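Local atomic coordinates of Alpha/beta hydrolase fold protein (Sphaerobacter thermophilus, PDB entry 3R0V), a protein that probably acts as a hydrolase of the alpha/beta-hydrolase family, its substrate not established, and binds D-malate in a pocket in the crystal. Residues A[57-71]-A[180-192]. Numbering follows the deposited sequence.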
loop_
_atom_site.group_PDB
_atom_site.type_symbol
_atom_site.label_atom_id
_atom_site.label_comp_id
_atom_site.label_asym_id
_atom_site.label_seq_id
_atom_site.Cartn_x
_atom_site.Cartn_y
_atom_site.Cartn_z
ATOM N N ARG A 57 9.989 -0.697 1.164
ATOM C CA ARG A 57 9.627 -1.011 2.535
ATOM C C ARG A 57 10.617 -2.021 3.109
ATOM O O ARG A 57 11.308 -2.734 2.369
ATOM C CB ARG A 57 8.184 -1.527 2.592
ATOM C CG ARG A 57 7.175 -0.368 2.489
ATOM C CD ARG A 57 5.733 -0.857 2.358
ATOM N NE ARG A 57 5.317 -1.666 3.508
ATOM C CZ ARG A 57 4.219 -2.421 3.517
ATOM N NH1 ARG A 57 3.448 -2.467 2.433
ATOM N NH2 ARG A 57 3.896 -3.144 4.592
ATOM N N ARG A 58 10.709 -2.065 4.433
ATOM C CA ARG A 58 11.726 -2.910 5.048
ATOM C C ARG A 58 11.624 -4.369 4.611
ATOM O O ARG A 58 10.526 -4.911 4.422
ATOM C CB ARG A 58 11.756 -2.778 6.576
ATOM C CG ARG A 58 10.504 -3.205 7.307
ATOM C CD ARG A 58 10.764 -3.236 8.810
ATOM N NE ARG A 58 11.276 -1.940 9.246
ATOM C CZ ARG A 58 12.114 -1.745 10.258
ATOM N NH1 ARG A 58 12.508 -0.513 10.548
ATOM N NH2 ARG A 58 12.544 -2.767 10.994
ATOM N N GLY A 59 12.787 -4.983 4.422
ATOM C CA GLY A 59 12.870 -6.371 4.002
ATOM C C GLY A 59 12.715 -6.564 2.509
ATOM O O GLY A 59 12.701 -7.710 2.052
ATOM N N ARG A 60 12.614 -5.469 1.751
ATOM C CA ARG A 60 12.405 -5.533 0.299
ATOM C C ARG A 60 13.421 -4.701 -0.462
ATOM O O ARG A 60 13.972 -3.740 0.057
ATOM C CB ARG A 60 11.019 -4.995 -0.058
ATOM C CG ARG A 60 9.938 -5.492 0.853
ATOM C CD ARG A 60 8.644 -4.813 0.532
ATOM N NE ARG A 60 7.711 -4.992 1.628
ATOM C CZ ARG A 60 6.397 -5.044 1.475
ATOM N NH1 ARG A 60 5.860 -4.918 0.261
ATOM N NH2 ARG A 60 5.631 -5.209 2.539
ATOM N N GLY A 61 13.628 -5.047 -1.727
ATOM C CA GLY A 61 14.450 -4.242 -2.612
ATOM C C GLY A 61 15.811 -3.990 -2.001
ATOM O O GLY A 61 16.507 -4.940 -1.624
ATOM N N ASP A 62 16.209 -2.727 -1.884
ATOM C CA ASP A 62 17.537 -2.413 -1.356
ATOM C C ASP A 62 17.500 -1.999 0.105
ATOM O O ASP A 62 18.505 -1.549 0.651
ATOM C CB ASP A 62 18.220 -1.336 -2.202
ATOM C CG ASP A 62 18.542 -1.815 -3.604
ATOM O OD1 ASP A 62 18.902 -3.007 -3.769
ATOM O OD2 ASP A 62 18.428 -1.005 -4.547
ATOM N N SER A 63 16.345 -2.156 0.742
ATOM C CA SER A 63 16.250 -1.862 2.172
ATOM C C SER A 63 16.690 -3.036 3.036
ATOM O O SER A 63 16.590 -4.201 2.636
ATOM C CB SER A 63 14.835 -1.483 2.558
ATOM O OG SER A 63 14.496 -0.238 1.969
ATOM N N GLY A 64 17.168 -2.720 4.233
ATOM C CA GLY A 64 17.505 -3.732 5.215
ATOM C C GLY A 64 16.277 -4.138 6.009
ATOM O O GLY A 64 15.141 -3.785 5.659
ATOM N N ASP A 65 16.504 -4.866 7.097
ATOM C CA ASP A 65 15.417 -5.251 7.985
ATOM C C ASP A 65 16.021 -5.495 9.361
ATOM O O ASP A 65 17.142 -6.006 9.471
ATOM C CB ASP A 65 14.722 -6.515 7.454
ATOM C CG ASP A 65 13.308 -6.685 7.985
ATOM O OD1 ASP A 65 12.896 -5.954 8.917
ATOM O OD2 ASP A 65 12.592 -7.579 7.467
ATOM N N THR A 66 15.293 -5.113 10.402
ATOM C CA THR A 66 15.756 -5.328 11.765
ATOM C C THR A 66 14.640 -5.991 12.580
ATOM O O THR A 66 13.662 -5.354 12.943
ATOM C CB THR A 66 16.203 -3.999 12.419
ATOM O OG1 THR A 66 17.217 -3.376 11.611
ATOM C CG2 THR A 66 16.757 -4.245 13.816
ATOM N N PRO A 67 14.774 -7.291 12.871
ATOM C CA PRO A 67 13.740 -7.938 13.692
ATOM C C PRO A 67 13.793 -7.425 15.144
ATOM O O PRO A 67 14.823 -6.916 15.574
ATOM C CB PRO A 67 14.111 -9.433 13.626
ATOM C CG PRO A 67 15.097 -9.553 12.501
ATOM C CD PRO A 67 15.810 -8.237 12.426
ATOM N N PRO A 68 12.682 -7.565 15.877
ATOM C CA PRO A 68 11.441 -8.194 15.417
ATOM C C PRO A 68 10.551 -7.222 14.649
ATOM O O PRO A 68 10.587 -6.005 14.882
ATOM C CB PRO A 68 10.754 -8.576 16.724
ATOM C CG PRO A 68 11.206 -7.505 17.686
ATOM C CD PRO A 68 12.617 -7.178 17.301
ATOM N N TYR A 69 9.748 -7.756 13.737
ATOM C CA TYR A 69 8.824 -6.913 13.012
ATOM C C TYR A 69 7.815 -6.290 13.973
ATOM O O TYR A 69 7.368 -6.929 14.924
ATOM C CB TYR A 69 8.078 -7.701 11.927
ATOM C CG TYR A 69 7.131 -6.782 11.194
ATOM C CD1 TYR A 69 7.586 -5.960 10.172
ATOM C CD2 TYR A 69 5.803 -6.697 11.569
ATOM C CE1 TYR A 69 6.732 -5.083 9.537
ATOM C CE2 TYR A 69 4.941 -5.829 10.953
ATOM C CZ TYR A 69 5.407 -5.033 9.933
ATOM O OH TYR A 69 4.534 -4.167 9.339
ATOM N N ALA A 70 7.463 -5.034 13.717
ATOM C CA ALA A 70 6.303 -4.403 14.331
ATOM C C ALA A 70 5.788 -3.383 13.335
ATOM O O ALA A 70 6.576 -2.783 12.599
ATOM C CB ALA A 70 6.676 -3.716 15.648
ATOM N N VAL A 71 4.470 -3.193 13.303
ATOM C CA VAL A 71 3.884 -2.183 12.433
ATOM C C VAL A 71 4.507 -0.812 12.728
ATOM O O VAL A 71 4.765 -0.036 11.806
ATOM C CB VAL A 71 2.339 -2.139 12.544
ATOM C CG1 VAL A 71 1.752 -1.054 11.649
ATOM C CG2 VAL A 71 1.740 -3.500 12.194
ATOM N N ALA A 180 10.337 -13.123 -4.595
ATOM C CA ALA A 180 11.535 -12.671 -3.890
ATOM C C ALA A 180 11.225 -11.969 -2.570
ATOM O O ALA A 180 12.019 -12.026 -1.626
ATOM C CB ALA A 180 12.382 -11.771 -4.789
ATOM N N VAL A 181 10.076 -11.303 -2.494
ATOM C CA VAL A 181 9.713 -10.591 -1.270
ATOM C C VAL A 181 8.536 -11.239 -0.538
ATOM O O VAL A 181 7.931 -10.617 0.333
ATOM C CB VAL A 181 9.433 -9.084 -1.518
ATOM C CG1 VAL A 181 10.708 -8.383 -1.990
ATOM C CG2 VAL A 181 8.323 -8.894 -2.520
ATOM N N ALA A 182 8.247 -12.502 -0.847
ATOM C CA ALA A 182 7.138 -13.193 -0.191
ATOM C C ALA A 182 7.291 -13.288 1.328
ATOM O O ALA A 182 6.295 -13.376 2.055
ATOM C CB ALA A 182 6.938 -14.572 -0.805
ATOM N N HIS A 183 8.528 -13.273 1.824
ATOM C CA HIS A 183 8.738 -13.335 3.272
ATOM C C HIS A 183 8.124 -12.119 3.998
ATOM O O HIS A 183 7.983 -12.142 5.221
ATOM C CB HIS A 183 10.234 -13.418 3.598
ATOM C CG HIS A 183 11.016 -12.273 3.056
ATOM N ND1 HIS A 183 11.354 -12.177 1.723
ATOM C CD2 HIS A 183 11.518 -11.167 3.655
ATOM C CE1 HIS A 183 12.026 -11.055 1.523
ATOM N NE2 HIS A 183 12.134 -10.422 2.680
ATOM N N THR A 184 7.785 -11.051 3.260
ATOM C CA THR A 184 7.147 -9.878 3.883
ATOM C C THR A 184 5.616 -9.945 3.933
ATOM O O THR A 184 4.972 -9.047 4.468
ATOM C CB THR A 184 7.574 -8.542 3.216
ATOM O OG1 THR A 184 7.105 -8.479 1.866
ATOM C CG2 THR A 184 9.095 -8.378 3.241
ATOM N N LEU A 185 5.025 -10.998 3.380
ATOM C CA LEU A 185 3.573 -11.113 3.434
ATOM C C LEU A 185 3.010 -11.060 4.864
ATOM O O LEU A 185 1.958 -10.456 5.083
ATOM C CB LEU A 185 3.085 -12.361 2.689
ATOM C CG LEU A 185 3.135 -12.269 1.161
ATOM C CD1 LEU A 185 3.021 -13.652 0.509
ATOM C CD2 LEU A 185 2.079 -11.310 0.612
ATOM N N PRO A 186 3.700 -11.680 5.844
ATOM C CA PRO A 186 3.202 -11.538 7.217
ATOM C C PRO A 186 3.239 -10.092 7.710
ATOM O O PRO A 186 2.474 -9.740 8.598
ATOM C CB PRO A 186 4.153 -12.419 8.033
ATOM C CG PRO A 186 4.643 -13.446 7.047
ATOM C CD PRO A 186 4.809 -12.644 5.768
ATOM N N TYR A 187 4.124 -9.269 7.158
ATOM C CA TYR A 187 4.188 -7.863 7.555
ATOM C C TYR A 187 2.915 -7.146 7.128
ATOM O O TYR A 187 2.327 -6.387 7.903
ATOM C CB TYR A 187 5.376 -7.168 6.902
ATOM C CG TYR A 187 6.739 -7.694 7.283
ATOM C CD1 TYR A 187 6.894 -8.696 8.226
ATOM C CD2 TYR A 187 7.882 -7.134 6.719
ATOM C CE1 TYR A 187 8.161 -9.153 8.579
ATOM C CE2 TYR A 187 9.137 -7.571 7.065
ATOM C CZ TYR A 187 9.274 -8.584 7.993
ATOM O OH TYR A 187 10.537 -9.020 8.342
ATOM N N ASP A 188 2.484 -7.383 5.893
ATOM C CA ASP A 188 1.254 -6.763 5.425
ATOM C C ASP A 188 0.036 -7.292 6.173
ATOM O O ASP A 188 -0.911 -6.545 6.430
ATOM C CB ASP A 188 1.141 -6.884 3.913
ATOM C CG ASP A 188 2.073 -5.905 3.212
ATOM O OD1 ASP A 188 3.101 -6.317 2.653
ATOM O OD2 ASP A 188 1.790 -4.687 3.288
ATOM N N HIS A 189 0.059 -8.567 6.554
ATOM C CA HIS A 189 -1.026 -9.081 7.377
ATOM C C HIS A 189 -1.093 -8.315 8.708
ATOM O O HIS A 189 -2.173 -7.920 9.159
ATOM C CB HIS A 189 -0.850 -10.582 7.609
ATOM C CG HIS A 189 -1.982 -11.206 8.369
ATOM N ND1 HIS A 189 -1.888 -12.451 8.954
ATOM C CD2 HIS A 189 -3.224 -10.749 8.656
ATOM C CE1 HIS A 189 -3.030 -12.739 9.556
ATOM N NE2 HIS A 189 -3.856 -11.722 9.393
ATOM N N ALA A 190 0.064 -8.066 9.315
ATOM C CA ALA A 190 0.100 -7.306 10.562
ATOM C C ALA A 190 -0.409 -5.866 10.404
ATOM O O ALA A 190 -1.140 -5.360 11.258
ATOM C CB ALA A 190 1.517 -7.320 11.150
ATOM N N VAL A 191 -0.016 -5.207 9.316
ATOM C CA VAL A 191 -0.487 -3.856 9.033
ATOM C C VAL A 191 -2.020 -3.832 8.977
ATOM O O VAL A 191 -2.666 -2.952 9.555
ATOM C CB VAL A 191 0.083 -3.350 7.697
ATOM C CG1 VAL A 191 -0.663 -2.088 7.227
ATOM C CG2 VAL A 191 1.583 -3.110 7.824
HETATM N N MSE A 192 -2.594 -4.810 8.283
HETATM C CA MSE A 192 -4.030 -4.846 8.048
HETATM C C MSE A 192 -4.851 -5.395 9.216
HETATM O O MSE A 192 -6.071 -5.295 9.210
HETATM C CB MSE A 192 -4.333 -5.624 6.748
HETATM C CG MSE A 192 -3.769 -4.933 5.502
HETATM SE SE MSE A 192 -4.433 -3.113 5.263
HETATM C CE MSE A 192 -6.316 -3.551 5.381
#
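Asp188, on helix 185-192, draws two arginines of the 57-71 loop into a salt-bridge network. Arg57 comes end-on, NH1 and NH2 both gripping Asp188 OD2 at 2.9 Å; that oxygen lies in the guanidinium plane, but the carboxylate stands nearly upright to it, 85° away. NH1 uses the syn lone pair, NH2 comes from above the carboxylate plane. Arg60, extended from CG to NE, sends NH2 to Asp188 OD1 at 2.8 Å. One face of its guanidinium lies against Thr184 OG1, which itself bonds to Val181 O; Arg60 NH2 also sits over the centre of the Arg57 guanidinium, with Asp188 the common partner of both charges.

Two further hydrogen bonds cross the contact: His183 NE2 reaches Gly59 O at 2.8 Å, on a lone pair in the carbonyl plane. Tyr187 OH donates to Asp65 OD2 at 2.7 Å, meeting it on the syn side with ring and carboxylate planes almost perpendicular.

The aromatic part is an offset stack of Tyr69 on Tyr187, centroids 4.1 Å apart and planes tilted by 12°. With CG opposite the backbone N (chi1 -180°), Tyr69 lays its ring over Tyr187, and Tyr187 CB makes a CH-pi contact with that ring. An alanine in place of Tyr187 would probably leave Asp65 without its phenol donor and one face of Tyr69 without its stacking partner. Ala190 CB packs 3.7 Å from Tyr69 CE2, and Val71 CG2 covers the helix backbone at Ala190 O.

Asp188 OD2 also hydrogen-bonds Ser96 OG, and Ser96 binds malate; Glu74 pairs with both Arg57 and Tyr69 OH. Both oxygens of the buried carboxylate are thus taken up by arginines and Ser96, which fixes its rotation and ties the loop after strand 51-52 to helix 185-192 beside the malate pocket.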